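Long-range contacts in alcohol dehydrogenase, zinc-containing (PDB 1VJ0), which probably catalyses the oxidation of an alcohol with a nicotinamide cofactor, as zinc-containing dehydrogenases of the medium-chain family do, and binds two zinc ions: residues E24-P29 against P67-P72; F35-I40 against P143-C148; F270-T275 against S295-A300; A204-L209 against A371-L376. One frame throughout, in Å; residues are numbered along the deposited sequence.

Contact 1: residues E24-P29 against P67-P72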
loop_
_atom_site.group_PDB
_atom_site.type_symbol
_atom_site.label_atom_id
_atom_site.label_comp_id
_atom_site.label_asym_id
_atom_site.label_seq_id
_atom_site.Cartn_x
_atom_site.Cartn_y
_atom_site.Cartn_z
ATOM N N GLU A 24 -23.528 -26.386 30.021
ATOM C CA GLU A 24 -24.986 -26.303 30.161
ATOM C C GLU A 24 -25.446 -25.038 30.851
ATOM O O GLU A 24 -26.523 -24.512 30.535
ATOM C CB GLU A 24 -25.480 -27.418 31.068
ATOM C CG GLU A 24 -25.236 -28.831 30.631
ATOM C CD GLU A 24 -25.945 -29.744 31.620
ATOM O OE1 GLU A 24 -25.508 -29.824 32.808
ATOM O OE2 GLU A 24 -27.017 -30.261 31.244
ATOM N N LYS A 25 -24.652 -24.617 31.843
ATOM C CA LYS A 25 -24.901 -23.413 32.677
ATOM C C LYS A 25 -23.551 -22.759 32.995
ATOM O O LYS A 25 -22.554 -23.449 33.281
ATOM C CB LYS A 25 -25.540 -23.787 34.010
ATOM C CG LYS A 25 -26.751 -24.689 33.971
ATOM C CD LYS A 25 -27.474 -24.634 35.303
ATOM C CE LYS A 25 -28.219 -25.967 35.629
ATOM N NZ LYS A 25 -28.687 -26.058 37.058
ATOM N N PHE A 26 -23.507 -21.441 32.995
ATOM C CA PHE A 26 -22.235 -20.758 33.271
ATOM C C PHE A 26 -21.782 -21.059 34.694
ATOM O O PHE A 26 -22.602 -21.299 35.591
ATOM C CB PHE A 26 -22.344 -19.253 33.025
ATOM C CG PHE A 26 -22.694 -18.899 31.612
ATOM C CD1 PHE A 26 -21.895 -19.296 30.565
ATOM C CD2 PHE A 26 -23.829 -18.144 31.325
ATOM C CE1 PHE A 26 -22.221 -18.971 29.273
ATOM C CE2 PHE A 26 -24.150 -17.803 30.019
ATOM C CZ PHE A 26 -23.338 -18.208 28.995
ATOM N N ASN A 27 -20.478 -21.152 34.868
ATOM C CA ASN A 27 -19.851 -21.467 36.149
ATOM C C ASN A 27 -20.161 -22.829 36.749
ATOM O O ASN A 27 -19.887 -23.050 37.927
ATOM C CB ASN A 27 -20.196 -20.385 37.186
ATOM C CG ASN A 27 -19.789 -19.012 36.731
ATOM O OD1 ASN A 27 -18.615 -18.745 36.561
ATOM N ND2 ASN A 27 -20.770 -18.127 36.524
ATOM N N GLN A 28 -20.747 -23.737 35.984
ATOM C CA GLN A 28 -20.961 -25.106 36.464
ATOM C C GLN A 28 -20.109 -26.034 35.598
ATOM O O GLN A 28 -19.984 -25.798 34.368
ATOM C CB GLN A 28 -22.427 -25.523 36.312
ATOM C CG GLN A 28 -23.396 -24.845 37.254
ATOM C CD GLN A 28 -23.082 -25.079 38.729
ATOM O OE1 GLN A 28 -23.206 -24.164 39.519
ATOM N NE2 GLN A 28 -22.652 -26.288 39.085
ATOM N N PRO A 29 -19.547 -27.091 36.186
ATOM C CA PRO A 29 -18.664 -27.962 35.421
ATOM C C PRO A 29 -19.236 -28.359 34.030
ATOM O O PRO A 29 -20.453 -28.560 33.874
ATOM C CB PRO A 29 -18.519 -29.182 36.322
ATOM C CG PRO A 29 -18.724 -28.667 37.706
ATOM C CD PRO A 29 -19.694 -27.534 37.591
ATOM N N PRO A 67 -20.872 -12.149 25.778
ATOM C CA PRO A 67 -22.290 -12.033 25.466
ATOM C C PRO A 67 -22.727 -12.834 24.221
ATOM O O PRO A 67 -23.927 -12.970 23.988
ATOM C CB PRO A 67 -22.495 -10.508 25.255
ATOM C CG PRO A 67 -21.157 -9.992 24.826
ATOM C CD PRO A 67 -20.156 -10.872 25.577
ATOM N N ARG A 68 -21.777 -13.362 23.446
ATOM C CA ARG A 68 -22.107 -14.148 22.235
ATOM C C ARG A 68 -22.582 -15.586 22.505
ATOM O O ARG A 68 -23.082 -16.256 21.600
ATOM C CB ARG A 68 -20.895 -14.213 21.305
ATOM C CG ARG A 68 -20.447 -12.827 20.830
ATOM C CD ARG A 68 -19.168 -12.867 20.003
ATOM N NE ARG A 68 -17.988 -13.243 20.803
ATOM C CZ ARG A 68 -16.795 -13.525 20.283
ATOM N NH1 ARG A 68 -16.607 -13.489 18.965
ATOM N NH2 ARG A 68 -15.787 -13.888 21.078
ATOM N N VAL A 69 -22.414 -16.068 23.731
ATOM C CA VAL A 69 -22.448 -17.502 23.989
ATOM C C VAL A 69 -23.815 -18.072 24.337
ATOM O O VAL A 69 -24.315 -17.857 25.447
ATOM C CB VAL A 69 -21.451 -17.887 25.091
ATOM C CG1 VAL A 69 -21.466 -19.422 25.339
ATOM C CG2 VAL A 69 -20.073 -17.457 24.674
ATOM N N PRO A 70 -24.359 -18.881 23.429
ATOM C CA PRO A 70 -25.593 -19.583 23.683
ATOM C C PRO A 70 -25.314 -20.751 24.615
ATOM O O PRO A 70 -24.179 -21.233 24.652
ATOM C CB PRO A 70 -25.960 -20.139 22.307
ATOM C CG PRO A 70 -24.616 -20.355 21.609
ATOM C CD PRO A 70 -23.787 -19.231 22.093
ATOM N N LEU A 71 -26.346 -21.211 25.311
ATOM C CA LEU A 71 -26.330 -22.458 26.078
ATOM C C LEU A 71 -27.465 -23.382 25.619
ATOM O O LEU A 71 -28.577 -22.895 25.349
ATOM C CB LEU A 71 -26.497 -22.123 27.556
ATOM C CG LEU A 71 -25.361 -21.326 28.186
ATOM C CD1 LEU A 71 -25.664 -20.961 29.604
ATOM C CD2 LEU A 71 -24.084 -22.150 28.141
ATOM N N PRO A 72 -27.208 -24.687 25.527
ATOM C CA PRO A 72 -25.880 -25.271 25.810
ATOM C C PRO A 72 -24.977 -25.139 24.627
ATOM O O PRO A 72 -25.461 -24.852 23.533
ATOM C CB PRO A 72 -26.209 -26.751 26.044
ATOM C CG PRO A 72 -27.387 -26.994 25.171
ATOM C CD PRO A 72 -28.212 -25.749 25.386
#
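Val69 is the first residue of the segment 67-72 to reach Phe26, and it does so in two ways. Its carbonyl O lies at the ring edge, in the plane of the ring and 3.7 Å from Phe26 CZ, while its methyl CG1 packs beside Phe26 CE1 at 4.0 Å. Leu71 supplies the main contact. Its CD1 sits over one face of the Phe26 ring, 3.6 Å from the centroid and 16° off the normal, a CH-pi contact displaced toward the CE2 side. CD2 lies above the same side, farther out over the rim near Phe26 CE1. CD1 also touches backbone, 3.8 Å from Glu24 O. Pro72, entered through a cis peptide bond, ends the approach with its CB 4.3 Å from Glu24 CA. Phe26 is the second residue of the type II turn from Lys25 to Gln28, closed by the bond from Gln28 N to Lys25 O. At the surface, with Val69 about 12 Å (side chain to metal) from a zinc, the loop between strands 16-22 and 31-37 thus meets that between helix 56-62 and strand 78-86. Without hydrogen bonds between the segments, they are joined chiefly by van der Waals packing, to which the in-plane carbonyl at the positive ring edge probably adds a weak attraction.

Contact 2: residues F35-I40 against P143-C148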
loop_
_atom_site.group_PDB
_atom_site.type_symbol
_atom_site.label_atom_id
_atom_site.label_comp_id
_atom_site.label_asym_id
_atom_site.label_seq_id
_atom_site.Cartn_x
_atom_site.Cartn_y
_atom_site.Cartn_z
ATOM N N PHE A 35 -23.402 -38.675 21.839
ATOM C CA PHE A 35 -24.258 -38.299 20.691
ATOM C C PHE A 35 -24.159 -39.392 19.626
ATOM O O PHE A 35 -23.154 -40.048 19.531
ATOM C CB PHE A 35 -23.801 -37.002 20.062
ATOM C CG PHE A 35 -23.770 -35.844 21.007
ATOM C CD1 PHE A 35 -22.653 -35.605 21.802
ATOM C CD2 PHE A 35 -24.841 -34.986 21.096
ATOM C CE1 PHE A 35 -22.645 -34.518 22.699
ATOM C CE2 PHE A 35 -24.834 -33.877 21.970
ATOM C CZ PHE A 35 -23.753 -33.659 22.776
ATOM N N GLU A 36 -25.197 -39.604 18.824
ATOM C CA GLU A 36 -25.082 -40.576 17.732
ATOM C C GLU A 36 -25.246 -39.757 16.463
ATOM O O GLU A 36 -26.217 -39.008 16.305
ATOM C CB GLU A 36 -26.126 -41.719 17.830
ATOM C CG GLU A 36 -26.221 -42.530 16.523
ATOM C CD GLU A 36 -27.126 -43.752 16.563
ATOM O OE1 GLU A 36 -27.884 -43.910 17.543
ATOM O OE2 GLU A 36 -27.081 -44.565 15.595
ATOM N N ILE A 37 -24.273 -39.843 15.571
ATOM C CA ILE A 37 -24.291 -38.996 14.384
ATOM C C ILE A 37 -24.593 -39.915 13.200
ATOM O O ILE A 37 -23.886 -40.901 12.998
ATOM C CB ILE A 37 -22.973 -38.232 14.159
ATOM C CG1 ILE A 37 -22.525 -37.383 15.374
ATOM C CG2 ILE A 37 -23.127 -37.369 12.952
ATOM C CD1 ILE A 37 -23.600 -36.413 15.938
ATOM N N SER A 38 -25.693 -39.627 12.487
ATOM C CA SER A 38 -26.075 -40.374 11.282
ATOM C C SER A 38 -25.904 -39.403 10.120
ATOM O O SER A 38 -24.777 -39.155 9.678
ATOM C CB SER A 38 -27.483 -40.909 11.419
ATOM O OG SER A 38 -27.871 -41.587 10.234
ATOM N N ASP A 39 -26.978 -38.765 9.706
ATOM C CA ASP A 39 -26.949 -37.815 8.628
ATOM C C ASP A 39 -26.238 -36.493 9.032
ATOM O O ASP A 39 -26.233 -36.143 10.201
ATOM C CB ASP A 39 -28.397 -37.567 8.211
ATOM C CG ASP A 39 -28.494 -37.161 6.802
ATOM O OD1 ASP A 39 -27.415 -36.918 6.204
ATOM O OD2 ASP A 39 -29.574 -37.059 6.177
ATOM N N ILE A 40 -25.574 -35.814 8.091
ATOM C CA ILE A 40 -25.065 -34.455 8.310
ATOM C C ILE A 40 -25.559 -33.514 7.179
ATOM O O ILE A 40 -25.901 -34.004 6.087
ATOM C CB ILE A 40 -23.507 -34.439 8.432
ATOM C CG1 ILE A 40 -22.797 -34.955 7.158
ATOM C CG2 ILE A 40 -23.060 -35.299 9.610
ATOM C CD1 ILE A 40 -21.269 -35.049 7.306
ATOM N N PRO A 143 -26.844 -31.430 14.026
ATOM C CA PRO A 143 -26.087 -32.605 14.492
ATOM C C PRO A 143 -25.179 -32.309 15.707
ATOM O O PRO A 143 -24.340 -33.123 16.025
ATOM C CB PRO A 143 -25.269 -32.974 13.264
ATOM C CG PRO A 143 -24.946 -31.616 12.662
ATOM C CD PRO A 143 -26.176 -30.816 12.858
ATOM N N HIS A 144 -25.420 -31.174 16.390
ATOM C CA HIS A 144 -24.887 -30.876 17.752
ATOM C C HIS A 144 -23.422 -30.465 17.878
ATOM O O HIS A 144 -23.101 -29.540 18.640
ATOM C CB HIS A 144 -25.108 -32.055 18.699
ATOM C CG HIS A 144 -26.513 -32.575 18.712
ATOM N ND1 HIS A 144 -27.582 -31.815 19.148
ATOM C CD2 HIS A 144 -27.027 -33.785 18.351
ATOM C CE1 HIS A 144 -28.699 -32.524 19.034
ATOM N NE2 HIS A 144 -28.392 -33.722 18.562
ATOM N N LEU A 145 -22.541 -31.158 17.154
ATOM C CA LEU A 145 -21.080 -31.076 17.337
ATOM C C LEU A 145 -20.492 -29.880 16.604
ATOM O O LEU A 145 -20.003 -29.995 15.458
ATOM C CB LEU A 145 -20.425 -32.406 16.870
ATOM C CG LEU A 145 -20.993 -33.687 17.498
ATOM C CD1 LEU A 145 -20.372 -34.910 16.895
ATOM C CD2 LEU A 145 -20.855 -33.695 19.039
ATOM N N ARG A 146 -20.537 -28.715 17.274
ATOM C CA ARG A 146 -20.148 -27.456 16.646
ATOM C C ARG A 146 -19.010 -26.779 17.423
ATOM O O ARG A 146 -18.806 -25.569 17.312
ATOM C CB ARG A 146 -21.332 -26.511 16.482
ATOM C CG ARG A 146 -22.430 -27.015 15.571
ATOM C CD ARG A 146 -21.983 -27.451 14.205
ATOM N NE ARG A 146 -23.159 -27.611 13.329
ATOM C CZ ARG A 146 -23.094 -27.770 12.019
ATOM N NH1 ARG A 146 -21.917 -27.823 11.410
ATOM N NH2 ARG A 146 -24.204 -27.907 11.322
ATOM N N GLY A 147 -18.254 -27.591 18.158
ATOM C CA GLY A 147 -17.102 -27.142 18.912
ATOM C C GLY A 147 -16.071 -28.261 19.025
ATOM O O GLY A 147 -16.388 -29.403 18.732
ATOM N N CYS A 148 -14.844 -27.912 19.427
ATOM C CA CYS A 148 -13.744 -28.858 19.398
ATOM C C CYS A 148 -13.542 -29.680 20.675
ATOM O O CYS A 148 -12.752 -30.620 20.655
ATOM C CB CYS A 148 -12.447 -28.111 19.077
ATOM S SG CYS A 148 -12.497 -27.383 17.426
#
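Phe35 and Leu145 both carry CG anti to the carbonyl carbon, with chi1 -58° and -53°, and these torsions bring a leucine methyl over the phenyl ring. Leu145 CD2 stands above one face, 4.2 Å from the centroid, and is displaced toward the rim, where it comes within 3.8 Å of Phe35 CD1; the two side chains lie side by side, pointing opposite ways. The other branch of Leu145 turns to Ile37. There CD1 and Ile37 CG1 meet at 3.6 Å as the side chains approach tip to tip, and Ile37 CD1 extends to 3.4 Å from Pro143 O. The forked end of Leu145 thus serves Phe35 and Ile37 of strand 31-37, one methyl each.

His144 comes in beside the leucine, at the CD2-CE2 half of the ring. The ring planes are inclined at 36° with centroids 5.3 Å apart, an oblique pair in which the imidazole CD2 and the CB both lie against the phenyl. Imidazole ND1 is hydrogen-bonded to Cys139 O, which helps to fix the ring's rotation, and Tyr142 meets it with planes nearly perpendicular. Were Phe35 replaced by alanine, Leu145 CD2 would probably lose the ring face it packs on and the His144 CB and CD2 their phenyl neighbour, opening a gap between strand and loop. Leu145 is the centre of an inverse gamma turn, and its side chain also reaches Ala18 on strand 16-22. Between the two segments themselves the union is one of shape and dispersion; the polar link runs alongside, where Tyr142 OH hydrogen-bonds with Ser38 N and Asp39 O.

Contact 3: residues F270-T275 against S295-A300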
loop_
_atom_site.group_PDB
_atom_site.type_symbol
_atom_site.label_atom_id
_atom_site.label_comp_id
_atom_site.label_asym_id
_atom_site.label_seq_id
_atom_site.Cartn_x
_atom_site.Cartn_y
_atom_site.Cartn_z
ATOM N N PHE A 270 7.657 -0.607 15.371
ATOM C CA PHE A 270 6.445 -1.398 15.405
ATOM C C PHE A 270 6.276 -1.985 16.806
ATOM O O PHE A 270 7.186 -2.572 17.351
ATOM C CB PHE A 270 6.461 -2.500 14.315
ATOM C CG PHE A 270 5.229 -3.427 14.333
ATOM C CD1 PHE A 270 5.163 -4.532 15.197
ATOM C CD2 PHE A 270 4.108 -3.139 13.552
ATOM C CE1 PHE A 270 3.992 -5.355 15.218
ATOM C CE2 PHE A 270 2.978 -3.975 13.543
ATOM C CZ PHE A 270 2.934 -5.074 14.388
ATOM N N ILE A 271 5.118 -1.749 17.387
ATOM C CA ILE A 271 4.752 -2.335 18.665
ATOM C C ILE A 271 3.499 -3.186 18.548
ATOM O O ILE A 271 2.537 -2.779 17.913
ATOM C CB ILE A 271 4.565 -1.227 19.720
ATOM C CG1 ILE A 271 5.834 -0.358 19.759
ATOM C CG2 ILE A 271 4.303 -1.820 21.089
ATOM C CD1 ILE A 271 5.831 0.695 20.829
ATOM N N LEU A 272 3.480 -4.315 19.274
ATOM C CA LEU A 272 2.291 -5.146 19.402
ATOM C C LEU A 272 1.833 -5.133 20.851
ATOM O O LEU A 272 2.601 -5.527 21.748
ATOM C CB LEU A 272 2.602 -6.594 19.010
ATOM C CG LEU A 272 1.443 -7.573 19.209
ATOM C CD1 LEU A 272 0.303 -7.250 18.242
ATOM C CD2 LEU A 272 1.950 -8.963 19.034
ATOM N N GLU A 273 0.607 -4.652 21.090
ATOM C CA GLU A 273 -0.016 -4.789 22.387
ATOM C C GLU A 273 -0.603 -6.201 22.427
ATOM O O GLU A 273 -1.524 -6.491 21.653
ATOM C CB GLU A 273 -1.130 -3.739 22.631
ATOM C CG GLU A 273 -1.661 -3.776 24.064
ATOM C CD GLU A 273 -2.739 -4.853 24.245
ATOM O OE1 GLU A 273 -3.675 -4.884 23.379
ATOM O OE2 GLU A 273 -2.672 -5.632 25.214
ATOM N N ALA A 274 -0.098 -7.033 23.340
ATOM C CA ALA A 274 -0.557 -8.402 23.502
ATOM C C ALA A 274 -0.715 -8.719 24.992
ATOM O O ALA A 274 -0.495 -9.867 25.461
ATOM C CB ALA A 274 0.413 -9.336 22.829
ATOM N N THR A 275 -1.095 -7.701 25.769
ATOM C CA THR A 275 -1.235 -7.886 27.229
ATOM C C THR A 275 -2.646 -8.157 27.661
ATOM O O THR A 275 -2.847 -8.753 28.709
ATOM C CB THR A 275 -0.753 -6.632 28.053
ATOM O OG1 THR A 275 -1.595 -5.513 27.783
ATOM C CG2 THR A 275 0.636 -6.148 27.651
ATOM N N SER A 295 0.110 -1.844 16.633
ATOM C CA SER A 295 -0.995 -2.759 16.459
ATOM C C SER A 295 -1.453 -3.159 17.832
ATOM O O SER A 295 -0.670 -3.686 18.618
ATOM C CB SER A 295 -0.615 -4.047 15.706
ATOM O OG SER A 295 -0.554 -3.791 14.299
ATOM N N VAL A 296 -2.734 -2.939 18.093
ATOM C CA VAL A 296 -3.334 -3.238 19.369
ATOM C C VAL A 296 -4.254 -4.443 19.205
ATOM O O VAL A 296 -5.329 -4.351 18.619
ATOM C CB VAL A 296 -4.073 -2.016 19.933
ATOM C CG1 VAL A 296 -4.607 -2.331 21.270
ATOM C CG2 VAL A 296 -3.135 -0.828 19.989
ATOM N N ALA A 297 -3.834 -5.571 19.764
ATOM C CA ALA A 297 -4.516 -6.863 19.516
ATOM C C ALA A 297 -4.871 -7.645 20.776
ATOM O O ALA A 297 -5.577 -8.612 20.672
ATOM C CB ALA A 297 -3.704 -7.720 18.595
ATOM N N GLY A 298 -4.418 -7.233 21.962
ATOM C CA GLY A 298 -4.585 -8.108 23.153
ATOM C C GLY A 298 -5.834 -7.795 23.951
ATOM O O GLY A 298 -6.462 -8.684 24.504
ATOM N N VAL A 299 -6.169 -6.511 24.063
ATOM C CA VAL A 299 -7.365 -6.100 24.807
ATOM C C VAL A 299 -8.591 -6.784 24.208
ATOM O O VAL A 299 -8.906 -6.630 23.007
ATOM C CB VAL A 299 -7.552 -4.606 24.814
ATOM C CG1 VAL A 299 -8.794 -4.249 25.558
ATOM C CG2 VAL A 299 -6.305 -3.897 25.409
ATOM N N ALA A 300 -9.270 -7.534 25.047
ATOM C CA ALA A 300 -10.326 -8.449 24.618
ATOM C C ALA A 300 -11.699 -8.244 25.290
ATOM O O ALA A 300 -12.656 -8.947 24.977
ATOM C CB ALA A 300 -9.875 -9.864 24.804
#
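The carboxylate of Glu273 is the flat group that meets the turn 297-299. Gly298 N approaches OE1 from above the carboxylate plane, 42° out of it, at 2.8 Å, whereas Val299 N takes the syn lone pair of the same oxygen at 3.1 Å. The other oxygen faces its own segment: Thr275 OG1 comes to OE2 on the anti side at 2.8 Å and Thr275 N from above the plane, with Gly276 N as a further donor. CG stands anti to the backbone N (chi1 -173°) and the chain bends at chi2 (-84°), which carries the carboxylate to the loop past Val296, whose CG1 lies 3.4 Å from OE1. Farther back along the strand the Phe270 ring lies obliquely near Ser295 OG, a hydroxyl hydrogen-bonded to Ala186 O.

Strands 268-273 and 292-296 run parallel here. Ser295 N bonds Ile271 O, and Glu273 N bonds Ser295 O at 2.9 Å; Ala297 N then bonds Glu273 O. Leu272 CD1 packs on Ala297 CB, while Val296 and Val299 pack on Val315 and Val310 of a second subunit. With glutamine in place of Glu273, an NH2 would replace one oxygen, and either Gly298 N and Val299 N or the donors of Thr275 and Gly276 would probably be left without their acceptor. The buried carboxylate, gripped by backbone amides and the Thr275 hydroxyl, is consistent with a charged form stabilised by N-H dipoles, and ties together the loops that follow two adjacent strands of the Rossmann-type sheet.

Contact 4: residues A204-L209 against A371-L376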
loop_
_atom_site.group_PDB
_atom_site.type_symbol
_atom_site.label_atom_id
_atom_site.label_comp_id
_atom_site.label_asym_id
_atom_site.label_seq_id
_atom_site.Cartn_x
_atom_site.Cartn_y
_atom_site.Cartn_z
ATOM N N ALA A 204 3.617 -11.733 27.028
ATOM C CA ALA A 204 4.331 -12.973 26.693
ATOM C C ALA A 204 3.477 -14.196 26.955
ATOM O O ALA A 204 3.950 -15.212 27.486
ATOM C CB ALA A 204 5.613 -13.039 27.492
ATOM N N GLY A 205 2.185 -14.031 26.707
ATOM C CA GLY A 205 1.229 -15.132 26.540
ATOM C C GLY A 205 1.324 -15.638 25.114
ATOM O O GLY A 205 2.151 -15.196 24.353
ATOM N N PRO A 206 0.509 -16.600 24.731
ATOM C CA PRO A 206 0.613 -17.178 23.358
ATOM C C PRO A 206 0.578 -16.154 22.236
ATOM O O PRO A 206 1.326 -16.274 21.241
ATOM C CB PRO A 206 -0.602 -18.102 23.277
ATOM C CG PRO A 206 -0.749 -18.574 24.682
ATOM C CD PRO A 206 -0.442 -17.339 25.576
ATOM N N LEU A 207 -0.277 -15.154 22.364
ATOM C CA LEU A 207 -0.332 -14.085 21.363
ATOM C C LEU A 207 1.008 -13.386 21.189
ATOM O O LEU A 207 1.576 -13.292 20.053
ATOM C CB LEU A 207 -1.426 -13.087 21.735
ATOM C CG LEU A 207 -1.636 -11.885 20.781
ATOM C CD1 LEU A 207 -2.124 -12.354 19.450
ATOM C CD2 LEU A 207 -2.624 -10.930 21.357
ATOM N N GLY A 208 1.550 -12.874 22.301
ATOM C CA GLY A 208 2.841 -12.182 22.244
ATOM C C GLY A 208 3.978 -13.094 21.787
ATOM O O GLY A 208 4.871 -12.686 21.004
ATOM N N LEU A 209 3.935 -14.338 22.234
ATOM C CA LEU A 209 4.958 -15.326 21.843
ATOM C C LEU A 209 4.924 -15.746 20.363
ATOM O O LEU A 209 5.980 -15.819 19.704
ATOM C CB LEU A 209 4.902 -16.514 22.767
ATOM C CG LEU A 209 5.238 -16.245 24.246
ATOM C CD1 LEU A 209 4.815 -17.431 25.063
ATOM C CD2 LEU A 209 6.727 -15.968 24.435
ATOM N N ALA A 371 -0.980 -23.238 33.562
ATOM C CA ALA A 371 -0.646 -23.585 32.184
ATOM C C ALA A 371 -0.476 -22.310 31.373
ATOM O O ALA A 371 -1.159 -21.305 31.629
ATOM C CB ALA A 371 -1.744 -24.460 31.556
ATOM N N LEU A 372 0.411 -22.371 30.374
ATOM C CA LEU A 372 0.512 -21.345 29.353
ATOM C C LEU A 372 -0.482 -21.684 28.226
ATOM O O LEU A 372 -1.225 -20.819 27.770
ATOM C CB LEU A 372 1.950 -21.256 28.824
ATOM C CG LEU A 372 2.330 -20.339 27.664
ATOM C CD1 LEU A 372 1.912 -18.946 27.932
ATOM C CD2 LEU A 372 3.843 -20.350 27.418
ATOM N N LYS A 373 -0.443 -22.941 27.777
ATOM C CA LYS A 373 -1.391 -23.487 26.837
ATOM C C LYS A 373 -1.629 -24.971 27.108
ATOM O O LYS A 373 -0.685 -25.746 27.279
ATOM C CB LYS A 373 -0.875 -23.294 25.384
ATOM C CG LYS A 373 -1.876 -23.579 24.357
ATOM C CD LYS A 373 -2.777 -22.388 24.192
ATOM C CE LYS A 373 -3.988 -22.734 23.438
ATOM N NZ LYS A 373 -4.873 -21.568 23.579
ATOM N N VAL A 374 -2.905 -25.335 27.164
ATOM C CA VAL A 374 -3.335 -26.729 27.259
ATOM C C VAL A 374 -3.940 -27.182 25.948
ATOM O O VAL A 374 -4.750 -26.469 25.350
ATOM C CB VAL A 374 -4.432 -26.932 28.307
ATOM C CG1 VAL A 374 -4.786 -28.455 28.426
ATOM C CG2 VAL A 374 -4.008 -26.350 29.662
ATOM N N ILE A 375 -3.569 -28.387 25.557
ATOM C CA ILE A 375 -4.202 -29.136 24.487
ATOM C C ILE A 375 -5.003 -30.331 25.031
ATOM O O ILE A 375 -4.543 -31.080 25.897
ATOM C CB ILE A 375 -3.110 -29.639 23.513
ATOM C CG1 ILE A 375 -2.307 -28.453 22.973
ATOM C CG2 ILE A 375 -3.725 -30.448 22.352
ATOM C CD1 ILE A 375 -3.062 -27.473 22.105
ATOM N N LEU A 376 -6.219 -30.513 24.515
ATOM C CA LEU A 376 -7.051 -31.656 24.900
ATOM C C LEU A 376 -7.003 -32.680 23.792
ATOM O O LEU A 376 -6.972 -32.345 22.598
ATOM C CB LEU A 376 -8.513 -31.248 25.135
ATOM C CG LEU A 376 -8.777 -30.299 26.313
ATOM C CD1 LEU A 376 -10.186 -29.752 26.298
ATOM C CD2 LEU A 376 -8.472 -31.012 27.637
#
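The glycine-rich turn that follows strand 198-202 and starts helix 206-217 provides one side of this contact; its sequence fits the GxGxxG pattern of dinucleotide-binding domains. Gly205 occupies the N-cap position, and its O accepts the bond from Leu209 N that opens the helix. Leu372 reaches this turn from the loop before strand 374-377. Its CG is anti to the backbone N (chi1 175°), which extends the forked end to the helix start. CD1 packs on Pro206 CD at 3.7 Å, and it also lies 4.1 Å from Gly205 CA. The second methyl, CD2, meets Leu209 CD1 tip to tip at 3.9 Å, one turn further along. Pro206 CG lies 3.8 Å from Leu372 O and 4.3 Å from Lys373 CD. The Lys373 chain passes the proline, and its NZ forms a salt bridge with Glu78, a ligand of the zinc also held by Cys55, His77 and Cys178, and a hydrogen bond with Val54 O. Arg232 and Leu235 of helix 230-238 also touch Leu372. The arrangement is that of a Rossmann-type strand-turn-helix, here packed against the segment leading into a strand of the catalytic domain of a medium-chain dehydrogenase.

From the N terminus, contact 1 opens in the loop after strand 16-22, and contact 2 opens at strand 31-37 before contact 1 has closed at residues 67-72; the two therefore cross, contact 2 closing only at 143-148. Contact 1 ties the connecting loop, and contact 2 the second strand, to loops of the GroES-like region. Contact 4 then ties the start of helix 206-217 to the segment leading into strand 374-377, which pairs with strand 45-54. It encloses contact 3, which joins neighbouring strands of the parallel Rossmann sheet. Contacts 3 and 4 touch, Ala274 CB meeting Leu207 CD2 at 3.7 Å, whereas contacts 2 and 3 lie on opposite sides of the chain's centre.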